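Local coordinates for isomaltose glucohydrolase (PDB 5Z3E), which hydrolyses the alpha-1,6-glucosidic linkage of isomaltose from its non-reducing end, yielding beta-D-glucose and D-glucose, at residues A[144-149]-A[192-197]. The protein carries 1 engineered substitution. Residues are numbered along the deposited sequence; the frame is centred on the assembly and turned at random.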
loop_
_atom_site.group_PDB
_atom_site.type_symbol
_atom_site.label_atom_id
_atom_site.label_comp_id
_atom_site.label_asym_id
_atom_site.label_seq_id
_atom_site.Cartn_x
_atom_site.Cartn_y
_atom_site.Cartn_z
ATOM N N PRO A 144 -9.547 2.891 16.337
ATOM C CA PRO A 144 -8.226 2.292 16.207
ATOM C C PRO A 144 -7.933 1.213 17.236
ATOM O O PRO A 144 -7.002 0.451 17.038
ATOM C CB PRO A 144 -7.255 3.465 16.333
ATOM C CG PRO A 144 -7.994 4.490 17.039
ATOM C CD PRO A 144 -9.459 4.332 16.621
ATOM N N TRP A 145 -8.726 1.066 18.302
ATOM C CA TRP A 145 -8.526 -0.115 19.119
ATOM C C TRP A 145 -8.609 -1.385 18.253
ATOM O O TRP A 145 -7.868 -2.354 18.475
ATOM C CB TRP A 145 -9.543 -0.198 20.275
ATOM C CG TRP A 145 -9.317 -1.413 21.084
ATOM C CD1 TRP A 145 -9.986 -2.596 21.027
ATOM C CD2 TRP A 145 -8.211 -1.642 21.961
ATOM N NE1 TRP A 145 -9.381 -3.540 21.809
ATOM C CE2 TRP A 145 -8.268 -2.989 22.398
ATOM C CE3 TRP A 145 -7.143 -0.855 22.409
ATOM C CZ2 TRP A 145 -7.326 -3.541 23.246
ATOM C CZ3 TRP A 145 -6.193 -1.410 23.237
ATOM C CH2 TRP A 145 -6.292 -2.736 23.649
ATOM N N TRP A 146 -9.557 -1.392 17.315
ATOM C CA TRP A 146 -9.842 -2.556 16.514
ATOM C C TRP A 146 -9.066 -2.639 15.209
ATOM O O TRP A 146 -9.061 -3.704 14.594
ATOM C CB TRP A 146 -11.344 -2.655 16.227
ATOM C CG TRP A 146 -12.148 -2.763 17.445
ATOM C CD1 TRP A 146 -12.950 -1.825 17.954
ATOM C CD2 TRP A 146 -12.214 -3.885 18.318
ATOM N NE1 TRP A 146 -13.543 -2.289 19.094
ATOM C CE2 TRP A 146 -13.092 -3.561 19.360
ATOM C CE3 TRP A 146 -11.576 -5.126 18.309
ATOM C CZ2 TRP A 146 -13.411 -4.443 20.407
ATOM C CZ3 TRP A 146 -11.833 -5.989 19.348
ATOM C CH2 TRP A 146 -12.762 -5.659 20.358
ATOM N N ASP A 147 -8.414 -1.555 14.773
ATOM C CA ASP A 147 -7.737 -1.583 13.499
ATOM C C ASP A 147 -6.487 -0.713 13.406
ATOM O O ASP A 147 -6.026 -0.455 12.284
ATOM C CB ASP A 147 -8.705 -1.272 12.351
ATOM C CG ASP A 147 -9.154 0.164 12.344
ATOM O OD1 ASP A 147 -8.705 0.946 13.199
ATOM O OD2 ASP A 147 -9.966 0.519 11.446
ATOM N N PHE A 148 -5.888 -0.360 14.527
ATOM C CA PHE A 148 -4.677 0.460 14.580
ATOM C C PHE A 148 -3.609 -0.029 13.593
ATOM O O PHE A 148 -3.156 -1.177 13.667
ATOM C CB PHE A 148 -4.083 0.422 16.000
ATOM C CG PHE A 148 -2.747 1.085 16.123
ATOM C CD1 PHE A 148 -2.530 2.375 15.674
ATOM C CD2 PHE A 148 -1.687 0.423 16.713
ATOM C CE1 PHE A 148 -1.294 2.964 15.762
ATOM C CE2 PHE A 148 -0.434 1.020 16.805
ATOM C CZ PHE A 148 -0.242 2.280 16.332
ATOM N N GLN A 149 -3.174 0.875 12.710
ATOM C CA GLN A 149 -2.187 0.597 11.672
ATOM C C GLN A 149 -1.329 1.832 11.486
ATOM O O GLN A 149 -1.877 2.948 11.450
ATOM C CB GLN A 149 -2.853 0.312 10.315
ATOM C CG GLN A 149 -3.599 -1.020 10.258
ATOM C CD GLN A 149 -4.317 -1.249 8.924
ATOM O OE1 GLN A 149 -4.678 -0.310 8.243
ATOM N NE2 GLN A 149 -4.516 -2.492 8.546
ATOM N N PRO A 192 3.990 -2.350 17.982
ATOM C CA PRO A 192 3.116 -3.368 17.393
ATOM C C PRO A 192 1.847 -2.730 16.832
ATOM O O PRO A 192 1.323 -1.757 17.389
ATOM C CB PRO A 192 2.811 -4.297 18.574
ATOM C CG PRO A 192 3.999 -4.147 19.517
ATOM C CD PRO A 192 4.368 -2.685 19.374
ATOM N N CYS A 193 1.322 -3.289 15.749
ATOM C CA CYS A 193 0.044 -2.841 15.251
ATOM C C CYS A 193 -0.547 -3.934 14.374
ATOM O O CYS A 193 0.109 -4.934 14.070
ATOM C CB CYS A 193 0.153 -1.507 14.506
ATOM S SG CYS A 193 1.038 -1.563 12.930
ATOM N N TYR A 194 -1.800 -3.759 13.948
ATOM C CA TYR A 194 -2.381 -4.702 13.001
ATOM C C TYR A 194 -1.646 -4.581 11.660
ATOM O O TYR A 194 -1.185 -3.498 11.281
ATOM C CB TYR A 194 -3.867 -4.416 12.782
ATOM C CG TYR A 194 -4.776 -4.609 13.988
ATOM C CD1 TYR A 194 -5.031 -3.551 14.859
ATOM C CD2 TYR A 194 -5.414 -5.793 14.246
ATOM C CE1 TYR A 194 -5.890 -3.665 15.939
ATOM C CE2 TYR A 194 -6.320 -5.902 15.368
ATOM C CZ TYR A 194 -6.518 -4.820 16.174
ATOM O OH TYR A 194 -7.395 -4.944 17.240
ATOM N N ASP A 195 -1.583 -5.690 10.943
ATOM C CA ASP A 195 -0.981 -5.728 9.624
ATOM C C ASP A 195 -1.883 -5.058 8.586
ATOM O O ASP A 195 -2.970 -4.568 8.914
ATOM C CB ASP A 195 -0.580 -7.148 9.261
ATOM C CG ASP A 195 -1.720 -8.133 9.120
ATOM O OD1 ASP A 195 -2.870 -7.712 8.980
ATOM O OD2 ASP A 195 -1.383 -9.348 9.117
ATOM N N TRP A 196 -1.442 -5.038 7.328
ATOM C CA TRP A 196 -2.246 -4.426 6.276
ATOM C C TRP A 196 -3.631 -5.030 6.230
ATOM O O TRP A 196 -4.571 -4.383 5.785
ATOM C CB TRP A 196 -1.663 -4.616 4.884
ATOM C CG TRP A 196 -0.363 -3.948 4.532
ATOM C CD1 TRP A 196 0.557 -3.273 5.338
ATOM C CD2 TRP A 196 0.207 -3.964 3.223
ATOM N NE1 TRP A 196 1.626 -2.874 4.564
ATOM C CE2 TRP A 196 1.462 -3.301 3.279
ATOM C CE3 TRP A 196 -0.227 -4.463 2.004
ATOM C CZ2 TRP A 196 2.270 -3.136 2.150
ATOM C CZ3 TRP A 196 0.572 -4.273 0.879
ATOM C CH2 TRP A 196 1.804 -3.641 0.968
ATOM N N TRP A 197 -3.754 -6.292 6.637
ATOM C CA TRP A 197 -4.957 -7.084 6.564
ATOM C C TRP A 197 -5.796 -7.021 7.833
ATOM O O TRP A 197 -6.779 -7.742 7.971
ATOM C CB TRP A 197 -4.602 -8.530 6.227
ATOM C CG TRP A 197 -3.545 -8.676 5.177
ATOM C CD1 TRP A 197 -2.422 -9.458 5.290
ATOM C CD2 TRP A 197 -3.471 -8.070 3.876
ATOM N NE1 TRP A 197 -1.681 -9.381 4.150
ATOM C CE2 TRP A 197 -2.300 -8.540 3.267
ATOM C CE3 TRP A 197 -4.275 -7.158 3.169
ATOM C CZ2 TRP A 197 -1.941 -8.170 1.976
ATOM C CZ3 TRP A 197 -3.900 -6.797 1.887
ATOM C CH2 TRP A 197 -2.750 -7.303 1.309
#
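Tyr194 N donates to Phe148 O at 2.9 Å, almost in line with the carbonyl, and so joins the loop 192-197 to the chain leaving the short, weakly bonded helix 144-147. The ring of Tyr194 runs along the backbone of that helix. Its CG lies anti to the carbonyl carbon (chi1 -65°), which carries OH to Trp145 O, where it donates in the carbonyl plane, on a lone pair, at 2.9 Å. Trp146 O sits over one face of this ring, offset toward the rim, 3.2 Å from Tyr194 CZ. Tyrosine suits the place because it is long and flat enough to cover the turn and still ends in a donor; a phenylalanine here would probably keep the ring packing but leave Trp145 O without this partner. Both segments belong to the (alpha/alpha)6-barrel of glycoside hydrolase family 15 and probably border its active site: Trp145 probably binds substrate, and Asp195, whose OD1 accepts from Glu199 N, is a predicted proton acceptor. In the conformer given, Gln149 extends its chain and NE2 donates to Asp195 O over a short, bent and somewhat doubtful 2.6 Å. Its OE1 bonds to Arg75, beside the probable proton donor Glu198. Cys193 CB packs 3.5 Å from Phe148 CD2; the slim thiol suits the place, since SG stands above the Phe148 ring face, 5.3 Å from its centroid.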